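Long-range contacts in alpha-toxin (Clostridium novyi, PDB 2VK9), which belongs to the large clostridial toxins and is represented here by its catalytic domain, a GT-A-type fold carrying many added helices: residues Phe315-Asn320 / Arg343-Val348; Ile363-Leu368 / Phe388-Asn393; Ser395-Asn400 / Cys485-Phe490. All coordinates share one frame; numbering follows the deposited sequence.

Contact 1 of 3, residues Phe315-Asn320 / Arg343-Val348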
ATOM      1  N   PHE A 315     -22.573   8.224  -9.530  1.00 37.87           N
ATOM      2  CA  PHE A 315     -21.570   9.243  -9.827  1.00 37.26           C
ATOM      3  C   PHE A 315     -21.495   9.651 -11.295  1.00 37.20           C
ATOM      4  O   PHE A 315     -21.267  10.831 -11.590  1.00 37.33           O
ATOM      5  CB  PHE A 315     -20.183   8.871  -9.326  1.00 36.88           C
ATOM      6  CG  PHE A 315     -19.158   9.901  -9.654  1.00 36.24           C
ATOM      7  CD1 PHE A 315     -19.216  11.158  -9.066  1.00 35.75           C
ATOM      8  CD2 PHE A 315     -18.172   9.642 -10.592  1.00 35.91           C
ATOM      9  CE1 PHE A 315     -18.293  12.130  -9.390  1.00 35.63           C
ATOM     10  CE2 PHE A 315     -17.242  10.618 -10.925  1.00 35.71           C
ATOM     11  CZ  PHE A 315     -17.302  11.861 -10.321  1.00 35.73           C
ATOM     12  N   GLU A 316     -21.672   8.693 -12.205  1.00 36.81           N
ATOM     13  CA  GLU A 316     -21.752   9.002 -13.639  1.00 36.86           C
ATOM     14  C   GLU A 316     -22.822  10.065 -13.919  1.00 36.50           C
ATOM     15  O   GLU A 316     -22.649  10.930 -14.787  1.00 36.11           O
ATOM     16  CB  GLU A 316     -22.057   7.747 -14.453  1.00 36.96           C
ATOM     17  CG  GLU A 316     -21.036   6.639 -14.295  1.00 37.44           C
ATOM     18  CD  GLU A 316     -21.409   5.374 -15.046  1.00 37.59           C
ATOM     19  OE1 GLU A 316     -22.598   5.178 -15.382  1.00 39.05           O
ATOM     20  OE2 GLU A 316     -20.501   4.560 -15.296  1.00 38.85           O
ATOM     21  N   ALA A 317     -23.915   9.995 -13.160  1.00 36.25           N
ATOM     22  CA  ALA A 317     -25.003  10.954 -13.259  1.00 36.32           C
ATOM     23  C   ALA A 317     -24.569  12.325 -12.788  1.00 36.32           C
ATOM     24  O   ALA A 317     -24.828  13.321 -13.458  1.00 36.66           O
ATOM     25  CB  ALA A 317     -26.194  10.481 -12.455  1.00 36.47           C
ATOM     26  N   ILE A 318     -23.913  12.379 -11.633  1.00 36.22           N
ATOM     27  CA  ILE A 318     -23.388  13.640 -11.136  1.00 36.13           C
ATOM     28  C   ILE A 318     -22.386  14.183 -12.130  1.00 36.27           C
ATOM     29  O   ILE A 318     -22.527  15.313 -12.582  1.00 36.05           O
ATOM     30  CB  ILE A 318     -22.726  13.505  -9.753  1.00 36.19           C
ATOM     31  CG1 ILE A 318     -23.760  13.049  -8.718  1.00 36.09           C
ATOM     32  CG2 ILE A 318     -22.104  14.839  -9.345  1.00 35.43           C
ATOM     33  CD1 ILE A 318     -23.179  12.561  -7.421  1.00 35.50           C
ATOM     34  N   ALA A 319     -21.396  13.362 -12.487  1.00 36.67           N
ATOM     35  CA  ALA A 319     -20.316  13.791 -13.379  1.00 37.16           C
ATOM     36  C   ALA A 319     -20.888  14.432 -14.626  1.00 37.64           C
ATOM     37  O   ALA A 319     -20.469  15.525 -15.010  1.00 37.32           O
ATOM     38  CB  ALA A 319     -19.404  12.629 -13.739  1.00 36.83           C
ATOM     39  N   ASN A 320     -21.874  13.762 -15.223  1.00 38.64           N
ATOM     40  CA  ASN A 320     -22.477  14.199 -16.485  1.00 39.69           C
ATOM     41  C   ASN A 320     -23.438  15.386 -16.386  1.00 40.19           C
ATOM     42  O   ASN A 320     -23.213  16.413 -17.028  1.00 40.63           O
ATOM     43  CB  ASN A 320     -23.134  13.018 -17.196  1.00 39.74           C
ATOM     44  CG  ASN A 320     -22.124  12.144 -17.910  1.00 40.46           C
ATOM     45  OD1 ASN A 320     -21.609  12.522 -18.959  1.00 42.07           O
ATOM     46  ND2 ASN A 320     -21.825  10.976 -17.344  1.00 40.41           N
ATOM     47  N   ARG A 343     -34.925   9.252 -12.698  1.00 60.82           N
ATOM     48  CA  ARG A 343     -35.096   9.667 -11.314  1.00 60.33           C
ATOM     49  C   ARG A 343     -33.752  10.133 -10.752  1.00 59.84           C
ATOM     50  O   ARG A 343     -33.675  11.161 -10.068  1.00 59.63           O
ATOM     51  CB  ARG A 343     -35.687   8.533 -10.472  1.00 60.33           C
ATOM     52  CG  ARG A 343     -37.152   8.207 -10.791  1.00 60.69           C
ATOM     53  CD  ARG A 343     -37.756   7.236  -9.766  1.00 60.60           C
ATOM     54  NE  ARG A 343     -37.846   7.836  -8.431  1.00 60.13           N
ATOM     55  CZ  ARG A 343     -37.869   7.151  -7.291  1.00 59.27           C
ATOM     56  NH1 ARG A 343     -37.804   5.824  -7.297  1.00 58.86           N
ATOM     57  NH2 ARG A 343     -37.947   7.800  -6.138  1.00 58.82           N
ATOM     58  N   ILE A 344     -32.697   9.378 -11.058  1.00 59.24           N
ATOM     59  CA  ILE A 344     -31.339   9.762 -10.694  1.00 58.78           C
ATOM     60  C   ILE A 344     -31.013  11.139 -11.279  1.00 58.61           C
ATOM     61  O   ILE A 344     -30.692  12.067 -10.540  1.00 58.39           O
ATOM     62  CB  ILE A 344     -30.293   8.736 -11.189  1.00 58.67           C
ATOM     63  CG1 ILE A 344     -30.635   7.304 -10.758  1.00 58.65           C
ATOM     64  CG2 ILE A 344     -28.912   9.106 -10.704  1.00 59.02           C
ATOM     65  CD1 ILE A 344     -30.697   7.081  -9.255  1.00 59.19           C
ATOM     66  N   LEU A 345     -31.122  11.257 -12.602  1.00 58.60           N
ATOM     67  CA  LEU A 345     -30.797  12.480 -13.331  1.00 58.88           C
ATOM     68  C   LEU A 345     -31.594  13.715 -12.906  1.00 59.36           C
ATOM     69  O   LEU A 345     -31.078  14.833 -12.936  1.00 59.34           O
ATOM     70  CB  LEU A 345     -30.943  12.265 -14.839  1.00 58.76           C
ATOM     71  CG  LEU A 345     -29.956  11.350 -15.571  1.00 58.63           C
ATOM     72  CD1 LEU A 345     -29.880  11.758 -17.033  1.00 59.32           C
ATOM     73  CD2 LEU A 345     -28.572  11.401 -14.972  1.00 58.12           C
ATOM     74  N   SER A 346     -32.851  13.520 -12.523  1.00 60.11           N
ATOM     75  CA  SER A 346     -33.658  14.627 -12.018  1.00 60.78           C
ATOM     76  C   SER A 346     -33.287  14.950 -10.573  1.00 61.02           C
ATOM     77  O   SER A 346     -33.377  16.104 -10.150  1.00 61.37           O
ATOM     78  CB  SER A 346     -35.150  14.314 -12.117  1.00 60.78           C
ATOM     79  OG  SER A 346     -35.492  13.290 -11.204  1.00 61.34           O
ATOM     80  N   PHE A 347     -32.877  13.929  -9.820  1.00 61.20           N
ATOM     81  CA  PHE A 347     -32.433  14.123  -8.444  1.00 61.21           C
ATOM     82  C   PHE A 347     -31.139  14.923  -8.408  1.00 60.87           C
ATOM     83  O   PHE A 347     -30.966  15.803  -7.567  1.00 60.90           O
ATOM     84  CB  PHE A 347     -32.232  12.787  -7.738  1.00 61.48           C
ATOM     85  CG  PHE A 347     -32.228  12.902  -6.251  1.00 63.04           C
ATOM     86  CD1 PHE A 347     -33.415  12.745  -5.531  1.00 64.53           C
ATOM     87  CD2 PHE A 347     -31.048  13.197  -5.564  1.00 64.38           C
ATOM     88  CE1 PHE A 347     -33.430  12.864  -4.141  1.00 65.67           C
ATOM     89  CE2 PHE A 347     -31.043  13.321  -4.176  1.00 65.64           C
ATOM     90  CZ  PHE A 347     -32.240  13.155  -3.460  1.00 66.13           C
ATOM     91  N   VAL A 348     -30.237  14.597  -9.327  1.00 60.58           N
ATOM     92  CA  VAL A 348     -28.983  15.316  -9.491  1.00 60.27           C
ATOM     93  C   VAL A 348     -29.227  16.788  -9.829  1.00 60.24           C
ATOM     94  O   VAL A 348     -28.678  17.669  -9.173  1.00 60.23           O
ATOM     95  CB  VAL A 348     -28.084  14.645 -10.562  1.00 60.19           C
ATOM     96  CG1 VAL A 348     -26.880  15.516 -10.902  1.00 60.22           C
ATOM     97  CG2 VAL A 348     -27.624  13.275 -10.082  1.00 60.14           C
TER

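Contact 2 of 3, residues Ile363-Leu368 / Phe388-Asn393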
ATOM      1  N   ILE A 363      -9.431  17.692   8.708  1.00 28.80           N
ATOM      2  CA  ILE A 363      -9.495  16.302   9.157  1.00 27.85           C
ATOM      3  C   ILE A 363      -8.840  16.154  10.530  1.00 27.82           C
ATOM      4  O   ILE A 363      -7.619  16.242  10.639  1.00 27.61           O
ATOM      5  CB  ILE A 363      -8.804  15.355   8.143  1.00 27.85           C
ATOM      6  CG1 ILE A 363      -9.405  15.542   6.741  1.00 27.30           C
ATOM      7  CG2 ILE A 363      -8.883  13.899   8.616  1.00 26.91           C
ATOM      8  CD1 ILE A 363      -8.529  15.033   5.605  1.00 27.12           C
ATOM      9  N   LYS A 364      -9.645  15.928  11.570  1.00 27.71           N
ATOM     10  CA  LYS A 364      -9.096  15.663  12.911  1.00 28.09           C
ATOM     11  C   LYS A 364      -8.261  14.378  12.918  1.00 27.53           C
ATOM     12  O   LYS A 364      -8.709  13.341  12.450  1.00 27.92           O
ATOM     13  CB  LYS A 364     -10.189  15.550  13.986  1.00 28.25           C
ATOM     14  CG  LYS A 364     -11.335  16.532  13.924  1.00 29.97           C
ATOM     15  CD  LYS A 364     -10.971  17.908  14.421  1.00 34.02           C
ATOM     16  CE  LYS A 364     -12.220  18.816  14.395  1.00 37.15           C
ATOM     17  NZ  LYS A 364     -11.892  20.285  14.272  1.00 38.72           N
ATOM     18  N   ILE A 365      -7.054  14.439  13.448  1.00 27.23           N
ATOM     19  CA  ILE A 365      -6.211  13.257  13.473  1.00 27.38           C
ATOM     20  C   ILE A 365      -5.287  13.249  14.684  1.00 27.87           C
ATOM     21  O   ILE A 365      -4.641  14.252  14.994  1.00 28.15           O
ATOM     22  CB  ILE A 365      -5.408  13.070  12.160  1.00 27.02           C
ATOM     23  CG1 ILE A 365      -4.635  11.755  12.197  1.00 27.28           C
ATOM     24  CG2 ILE A 365      -4.459  14.219  11.935  1.00 26.21           C
ATOM     25  CD1 ILE A 365      -4.251  11.217  10.836  1.00 27.46           C
ATOM     26  N   SER A 366      -5.236  12.111  15.366  1.00 28.14           N
ATOM     27  CA  SER A 366      -4.368  11.951  16.517  1.00 28.65           C
ATOM     28  C   SER A 366      -2.924  11.775  16.046  1.00 29.03           C
ATOM     29  O   SER A 366      -2.684  11.124  15.030  1.00 29.04           O
ATOM     30  CB  SER A 366      -4.811  10.743  17.343  1.00 28.34           C
ATOM     31  OG  SER A 366      -3.991  10.596  18.488  1.00 28.05           O
ATOM     32  N   GLN A 367      -1.973  12.349  16.781  1.00 29.36           N
ATOM     33  CA  GLN A 367      -0.553  12.188  16.457  1.00 30.33           C
ATOM     34  C   GLN A 367      -0.053  10.742  16.610  1.00 30.43           C
ATOM     35  O   GLN A 367       1.085  10.434  16.258  1.00 30.67           O
ATOM     36  CB  GLN A 367       0.310  13.132  17.292  1.00 30.44           C
ATOM     37  CG  GLN A 367       0.371  12.776  18.761  1.00 33.29           C
ATOM     38  CD  GLN A 367       1.475  13.521  19.504  1.00 38.34           C
ATOM     39  OE1 GLN A 367       2.587  13.742  18.971  1.00 40.28           O
ATOM     40  NE2 GLN A 367       1.179  13.910  20.751  1.00 38.03           N
ATOM     41  N   LEU A 368      -0.907   9.869  17.135  1.00 30.50           N
ATOM     42  CA  LEU A 368      -0.576   8.467  17.335  1.00 30.33           C
ATOM     43  C   LEU A 368      -0.970   7.605  16.136  1.00 30.66           C
ATOM     44  O   LEU A 368      -0.373   6.551  15.916  1.00 30.91           O
ATOM     45  CB  LEU A 368      -1.276   7.937  18.588  1.00 30.25           C
ATOM     46  CG  LEU A 368      -0.911   8.492  19.977  1.00 29.80           C
ATOM     47  CD1 LEU A 368      -1.916   8.011  21.010  1.00 27.74           C
ATOM     48  CD2 LEU A 368       0.512   8.122  20.392  1.00 28.61           C
ATOM     49  N   PHE A 388      -5.341   5.476   0.058  1.00 23.98           N
ATOM     50  CA  PHE A 388      -5.724   6.732   0.700  1.00 23.14           C
ATOM     51  C   PHE A 388      -5.191   6.722   2.127  1.00 22.96           C
ATOM     52  O   PHE A 388      -5.611   5.897   2.946  1.00 23.31           O
ATOM     53  CB  PHE A 388      -7.244   6.874   0.693  1.00 22.93           C
ATOM     54  CG  PHE A 388      -7.745   8.235   1.084  1.00 21.90           C
ATOM     55  CD1 PHE A 388      -7.874   9.245   0.137  1.00 22.11           C
ATOM     56  CD2 PHE A 388      -8.138   8.497   2.381  1.00 21.25           C
ATOM     57  CE1 PHE A 388      -8.363  10.503   0.486  1.00 20.84           C
ATOM     58  CE2 PHE A 388      -8.624   9.753   2.734  1.00 20.76           C
ATOM     59  CZ  PHE A 388      -8.734  10.748   1.786  1.00 20.77           C
ATOM     60  N   ILE A 389      -4.249   7.623   2.405  1.00 22.12           N
ATOM     61  CA  ILE A 389      -3.555   7.681   3.683  1.00 21.42           C
ATOM     62  C   ILE A 389      -3.566   9.104   4.209  1.00 21.39           C
ATOM     63  O   ILE A 389      -3.228  10.042   3.484  1.00 21.53           O
ATOM     64  CB  ILE A 389      -2.079   7.276   3.536  1.00 21.43           C
ATOM     65  CG1 ILE A 389      -1.925   5.978   2.738  1.00 21.29           C
ATOM     66  CG2 ILE A 389      -1.403   7.165   4.897  1.00 21.15           C
ATOM     67  CD1 ILE A 389      -0.486   5.736   2.276  1.00 21.34           C
ATOM     68  N   ILE A 390      -3.945   9.275   5.470  1.00 21.09           N
ATOM     69  CA  ILE A 390      -3.864  10.586   6.095  1.00 20.81           C
ATOM     70  C   ILE A 390      -2.955  10.491   7.297  1.00 21.11           C
ATOM     71  O   ILE A 390      -3.173   9.653   8.165  1.00 21.83           O
ATOM     72  CB  ILE A 390      -5.234  11.098   6.555  1.00 20.63           C
ATOM     73  CG1 ILE A 390      -6.200  11.197   5.373  1.00 20.28           C
ATOM     74  CG2 ILE A 390      -5.081  12.458   7.227  1.00 19.96           C
ATOM     75  CD1 ILE A 390      -7.642  11.311   5.788  1.00 19.49           C
ATOM     76  N   SER A 391      -1.937  11.341   7.345  1.00 21.19           N
ATOM     77  CA  SER A 391      -1.007  11.375   8.465  1.00 21.12           C
ATOM     78  C   SER A 391      -0.235  12.671   8.470  1.00 21.01           C
ATOM     79  O   SER A 391       0.151  13.145   7.411  1.00 21.19           O
ATOM     80  CB  SER A 391      -0.004  10.232   8.340  1.00 21.17           C
ATOM     81  OG  SER A 391       1.083  10.394   9.247  1.00 22.20           O
ATOM     82  N   ASN A 392      -0.005  13.234   9.655  1.00 21.08           N
ATOM     83  CA  ASN A 392       1.017  14.274   9.834  1.00 21.30           C
ATOM     84  C   ASN A 392       2.405  13.646   9.908  1.00 21.79           C
ATOM     85  O   ASN A 392       2.513  12.461  10.217  1.00 21.98           O
ATOM     86  CB  ASN A 392       0.706  15.140  11.050  1.00 20.78           C
ATOM     87  CG  ASN A 392      -0.407  16.118  10.771  1.00 20.15           C
ATOM     88  OD1 ASN A 392      -0.500  16.637   9.661  1.00 22.12           O
ATOM     89  ND2 ASN A 392      -1.266  16.362  11.746  1.00 16.95           N
ATOM     90  N   ASN A 393       3.463  14.392   9.591  1.00 22.46           N
ATOM     91  CA  ASN A 393       4.774  13.733   9.499  1.00 23.66           C
ATOM     92  C   ASN A 393       5.361  13.261  10.828  1.00 24.26           C
ATOM     93  O   ASN A 393       6.241  12.401  10.852  1.00 24.62           O
ATOM     94  CB  ASN A 393       5.799  14.504   8.654  1.00 23.92           C
ATOM     95  CG  ASN A 393       6.066  15.900   9.155  1.00 24.26           C
ATOM     96  OD1 ASN A 393       6.388  16.118  10.316  1.00 26.89           O
ATOM     97  ND2 ASN A 393       5.974  16.852   8.261  1.00 24.57           N
TER

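Contact 3 of 3, residues Ser395-Asn400 / Cys485-Phe490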
ATOM      1  N   SER A 395       3.847  11.644  13.120  1.00 25.49           N
ATOM      2  CA  SER A 395       2.981  10.572  13.610  1.00 25.63           C
ATOM      3  C   SER A 395       3.736   9.317  14.046  1.00 25.75           C
ATOM      4  O   SER A 395       4.681   8.873  13.390  1.00 25.97           O
ATOM      5  CB  SER A 395       1.946  10.202  12.548  1.00 25.59           C
ATOM      6  OG  SER A 395       1.356   8.954  12.844  1.00 26.24           O
ATOM      7  N   LEU A 396       3.285   8.743  15.155  1.00 26.18           N
ATOM      8  CA  LEU A 396       3.847   7.514  15.703  1.00 26.28           C
ATOM      9  C   LEU A 396       3.632   6.307  14.784  1.00 26.19           C
ATOM     10  O   LEU A 396       4.580   5.568  14.504  1.00 26.43           O
ATOM     11  CB  LEU A 396       3.270   7.240  17.092  1.00 26.49           C
ATOM     12  CG  LEU A 396       3.719   5.948  17.791  1.00 27.30           C
ATOM     13  CD1 LEU A 396       5.141   6.069  18.356  1.00 28.60           C
ATOM     14  CD2 LEU A 396       2.738   5.577  18.882  1.00 26.60           C
ATOM     15  N   THR A 397       2.399   6.106  14.320  1.00 25.79           N
ATOM     16  CA  THR A 397       2.113   5.007  13.391  1.00 25.71           C
ATOM     17  C   THR A 397       2.912   5.135  12.085  1.00 25.82           C
ATOM     18  O   THR A 397       3.300   4.127  11.498  1.00 25.80           O
ATOM     19  CB  THR A 397       0.603   4.871  13.094  1.00 25.58           C
ATOM     20  OG1 THR A 397      -0.106   4.659  14.315  1.00 25.45           O
ATOM     21  CG2 THR A 397       0.334   3.693  12.192  1.00 25.36           C
ATOM     22  N   LEU A 398       3.159   6.369  11.644  1.00 25.93           N
ATOM     23  CA  LEU A 398       3.965   6.604  10.459  1.00 25.90           C
ATOM     24  C   LEU A 398       5.403   6.152  10.681  1.00 26.69           C
ATOM     25  O   LEU A 398       6.002   5.520   9.807  1.00 26.68           O
ATOM     26  CB  LEU A 398       3.930   8.072  10.043  1.00 25.92           C
ATOM     27  CG  LEU A 398       4.555   8.410   8.675  1.00 24.97           C
ATOM     28  CD1 LEU A 398       3.672   7.954   7.549  1.00 23.72           C
ATOM     29  CD2 LEU A 398       4.826   9.898   8.548  1.00 25.35           C
ATOM     30  N   ASN A 399       5.963   6.466  11.848  1.00 27.27           N
ATOM     31  CA  ASN A 399       7.298   5.974  12.175  1.00 27.81           C
ATOM     32  C   ASN A 399       7.341   4.458  12.232  1.00 27.45           C
ATOM     33  O   ASN A 399       8.335   3.861  11.819  1.00 27.76           O
ATOM     34  CB  ASN A 399       7.842   6.595  13.461  1.00 28.32           C
ATOM     35  CG  ASN A 399       8.338   8.032  13.252  1.00 31.16           C
ATOM     36  OD1 ASN A 399       8.078   8.914  14.081  1.00 34.24           O
ATOM     37  ND2 ASN A 399       9.048   8.276  12.136  1.00 32.98           N
ATOM     38  N   ASN A 400       6.258   3.847  12.710  1.00 26.71           N
ATOM     39  CA  ASN A 400       6.130   2.401  12.701  1.00 26.47           C
ATOM     40  C   ASN A 400       6.022   1.832  11.297  1.00 26.46           C
ATOM     41  O   ASN A 400       6.545   0.750  11.023  1.00 26.69           O
ATOM     42  CB  ASN A 400       4.923   1.954  13.512  1.00 26.65           C
ATOM     43  CG  ASN A 400       5.120   2.121  14.997  1.00 26.81           C
ATOM     44  OD1 ASN A 400       6.255   2.181  15.503  1.00 26.02           O
ATOM     45  ND2 ASN A 400       4.005   2.195  15.718  1.00 26.89           N
ATOM     46  N   CYS A 485      -0.825  -2.537  13.871  1.00 38.18           N
ATOM     47  CA  CYS A 485      -0.752  -3.528  14.924  1.00 38.35           C
ATOM     48  C   CYS A 485       0.381  -3.220  15.904  1.00 38.45           C
ATOM     49  O   CYS A 485       0.224  -3.392  17.101  1.00 38.30           O
ATOM     50  CB  CYS A 485      -0.563  -4.905  14.302  1.00 38.46           C
ATOM     51  SG  CYS A 485      -0.730  -6.272  15.454  1.00 39.41           S
ATOM     52  N   ASP A 486       1.517  -2.776  15.375  1.00 38.97           N
ATOM     53  CA  ASP A 486       2.638  -2.262  16.167  1.00 39.70           C
ATOM     54  C   ASP A 486       2.149  -1.229  17.179  1.00 39.47           C
ATOM     55  O   ASP A 486       2.436  -1.325  18.367  1.00 39.82           O
ATOM     56  CB  ASP A 486       3.668  -1.555  15.252  1.00 40.31           C
ATOM     57  CG  ASP A 486       4.715  -2.492  14.644  1.00 42.07           C
ATOM     58  OD1 ASP A 486       4.707  -3.711  14.933  1.00 44.52           O
ATOM     59  OD2 ASP A 486       5.576  -1.982  13.873  1.00 43.73           O
ATOM     60  N   THR A 487       1.419  -0.235  16.688  1.00 39.18           N
ATOM     61  CA  THR A 487       1.019   0.902  17.493  1.00 39.27           C
ATOM     62  C   THR A 487       0.034   0.482  18.582  1.00 39.28           C
ATOM     63  O   THR A 487       0.211   0.817  19.755  1.00 39.36           O
ATOM     64  CB  THR A 487       0.405   2.023  16.609  1.00 39.22           C
ATOM     65  OG1 THR A 487       1.368   2.461  15.646  1.00 39.28           O
ATOM     66  CG2 THR A 487      -0.022   3.217  17.452  1.00 39.08           C
ATOM     67  N   TYR A 488      -0.982  -0.271  18.184  1.00 39.12           N
ATOM     68  CA  TYR A 488      -2.087  -0.603  19.062  1.00 39.51           C
ATOM     69  C   TYR A 488      -1.703  -1.605  20.155  1.00 39.45           C
ATOM     70  O   TYR A 488      -2.258  -1.570  21.258  1.00 39.15           O
ATOM     71  CB  TYR A 488      -3.267  -1.101  18.225  1.00 39.88           C
ATOM     72  CG  TYR A 488      -4.540  -1.406  18.987  1.00 41.05           C
ATOM     73  CD1 TYR A 488      -5.383  -0.387  19.440  1.00 41.67           C
ATOM     74  CD2 TYR A 488      -4.917  -2.728  19.226  1.00 42.78           C
ATOM     75  CE1 TYR A 488      -6.565  -0.685  20.131  1.00 42.09           C
ATOM     76  CE2 TYR A 488      -6.087  -3.034  19.908  1.00 43.16           C
ATOM     77  CZ  TYR A 488      -6.906  -2.017  20.352  1.00 43.28           C
ATOM     78  OH  TYR A 488      -8.057  -2.362  21.026  1.00 44.91           O
ATOM     79  N   HIS A 489      -0.748  -2.483  19.848  1.00 39.49           N
ATOM     80  CA  HIS A 489      -0.302  -3.509  20.790  1.00 39.48           C
ATOM     81  C   HIS A 489       1.039  -3.189  21.449  1.00 39.68           C
ATOM     82  O   HIS A 489       1.655  -4.069  22.060  1.00 40.25           O
ATOM     83  CB  HIS A 489      -0.254  -4.897  20.128  1.00 39.37           C
ATOM     84  CG  HIS A 489      -1.601  -5.525  19.921  1.00 39.53           C
ATOM     85  ND1 HIS A 489      -1.848  -6.445  18.924  1.00 39.90           N
ATOM     86  CD2 HIS A 489      -2.779  -5.354  20.572  1.00 38.75           C
ATOM     87  CE1 HIS A 489      -3.115  -6.818  18.973  1.00 39.71           C
ATOM     88  NE2 HIS A 489      -3.701  -6.172  19.965  1.00 38.89           N
ATOM     89  N   PHE A 490       1.488  -1.942  21.326  1.00 39.43           N
ATOM     90  CA  PHE A 490       2.712  -1.476  21.985  1.00 39.31           C
ATOM     91  C   PHE A 490       3.983  -2.253  21.638  1.00 39.77           C
ATOM     92  O   PHE A 490       4.888  -2.355  22.461  1.00 39.83           O
ATOM     93  CB  PHE A 490       2.535  -1.474  23.498  1.00 38.92           C
ATOM     94  CG  PHE A 490       1.283  -0.816  23.958  1.00 38.17           C
ATOM     95  CD1 PHE A 490       0.186  -1.574  24.329  1.00 36.74           C
ATOM     96  CD2 PHE A 490       1.203   0.570  24.039  1.00 37.71           C
ATOM     97  CE1 PHE A 490      -0.979  -0.966  24.767  1.00 36.84           C
ATOM     98  CE2 PHE A 490       0.037   1.185  24.469  1.00 37.29           C
ATOM     99  CZ  PHE A 490      -1.055   0.415  24.838  1.00 36.67           C
TER

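Contact 1 of 3, residues Phe315-Asn320 / Arg343-Val348
Val348 reaches across from helix 338-349 and packs against helix 307-321 at Ala317 and Ile318. Its CB carries two methyls that take different partners. CG1, anti to the backbone N (chi1 171°), comes down on the main chain, 4.0 Å from Ile318 CA and close to the carbonyl oxygen of Ala317. CG2 turns to the side chains instead, lying 3.9 Å from Ala317 CB and 4.1 Å from Ile318 CG1, and the Ile318 side chain crosses that of Val348 at about a right angle. Branching at CB suits this place: it puts two methyls close to the backbone, one able to meet main chain and the other side chains of a nearby helix. The two helices belong to an outlying part of the catalytic domain, and their local axes come within 9.3 Å at a crossing angle of -47°, close to the value expected when ridges formed by residues four apart pack into grooves. Ala317 sits where the backbones draw near, and its single methyl fits between three side chains of the partner helix. Besides Val348, Ile344 CG2 meets Ala317 CB at 3.5 Å, and Leu345 CD2 approaches the same methyl at 3.6 Å. Leu345 arrives from the flank, its branched end bending in, and also touches Tyr330 and Glu321. Ile344 packs further on Trp310 and Ile314, earlier turns of the helix that bears Ala317.

Contact 2 of 3, residues Ile363-Leu368 / Phe388-Asn393
Ile365 lays its CD1 methyl against strand 382-391, 3.9 Å from Ile390 CG2 and 4.0 Å from Ser391 CA, with the Ile390 carbonyl beside it. The extended side chain gets there because CG1 stands anti to the backbone N (chi1 -175°), which carries the delta methyl over the strand's main chain. The Ile365 and Asn392 side chains pass in opposite directions, CG2 3.9 Å from ND2. Two residues earlier, Ile363 meets Ile390 tip to tip, their CD1 atoms 3.8 Å apart. Ile390 is thus touched by both isoleucines of the irregular segment 363-368, and it also rests on Val281 of strand 280-283, its neighbour in the central mixed sheet of this GT-A-type domain. Branched aliphatic residues suit this buried layer, since their side chains add no polar group needing a partner. The Asn392 amide is spoken for elsewhere: OD1 accepts from Ser97 N and ND2 donates to Ile95 O. The backbones of Ile363 and Ile365 bond to Ala96 and Thr94. No hydrogen bond fixes the pairing directly, so shape and burial, mainly of isoleucine side chains, set it, while residues 94-97 bridge the two segments through polar bonds to each.

Contact 3 of 3, residues Ser395-Asn400 / Cys485-Phe490
Thr487 OG1 has three polar groups within bonding distance: Asn400 ND2 at 2.7 Å, Thr397 OG1 at 3.0 Å, and the carbonyl oxygen of Ala483 one turn back in its own helix. Asn400 ND2 donates to it, while its single proton may go to Ala483 O or to Thr397 OG1. This is a helix-helix junction, in which the first turn of helix 396-422 packs against the last turn of helix 477-488, with Ser395 as N-cap of the former. A threonine suits the spot because one short side chain offers a hydroxyl and a methyl side by side. With chi1 at -60°, OG1 sits beside its own backbone N, where it can reach Ala483 O, and CG2 is directed to Leu396, whose CD2 lies 3.9 Å from it. The bond from Asn400 is bent, with an N-H...O angle of 139°, although Thr487 OG1 lies almost in the amide plane. The hydroxyl of Thr397 has a further partner in the Leu368 carbonyl, so a chain of polar contacts runs from the Leu368 loop through both threonines to Asn400. Asp486 approaches Asn400 with its aliphatic part, CB standing 3.8 Å from ND2. Its carboxylate, turned 85° from the amide plane, is engaged elsewhere: OD1 accepts from Thr494 N, and OD2 from both Asn493 N and Gln404 NE2.

Overall arrangement
Contacts 2 and 3 are neighbours, their centres 12 Å apart, whereas contact 1 lies remote from both, with its centre 33 Å from that of contact 2 and 42 Å from that of contact 3. Even the nearest atoms of contacts 1 and 2 are about 14 Å apart. The close pair is joined directly: Gln367 O and Leu396 N, 3.0 Å apart, probably form a hydrogen bond, and Asn393 O packs against Leu398 CD2 at 3.7 Å. Along the chain, Asn393 ends segment 388-393 and Ser395, the N-cap, opens segment 395-400 two residues later. The centre of contact 1 is about 32 Å from that of the chain, against about 16 Å for contacts 2 and 3.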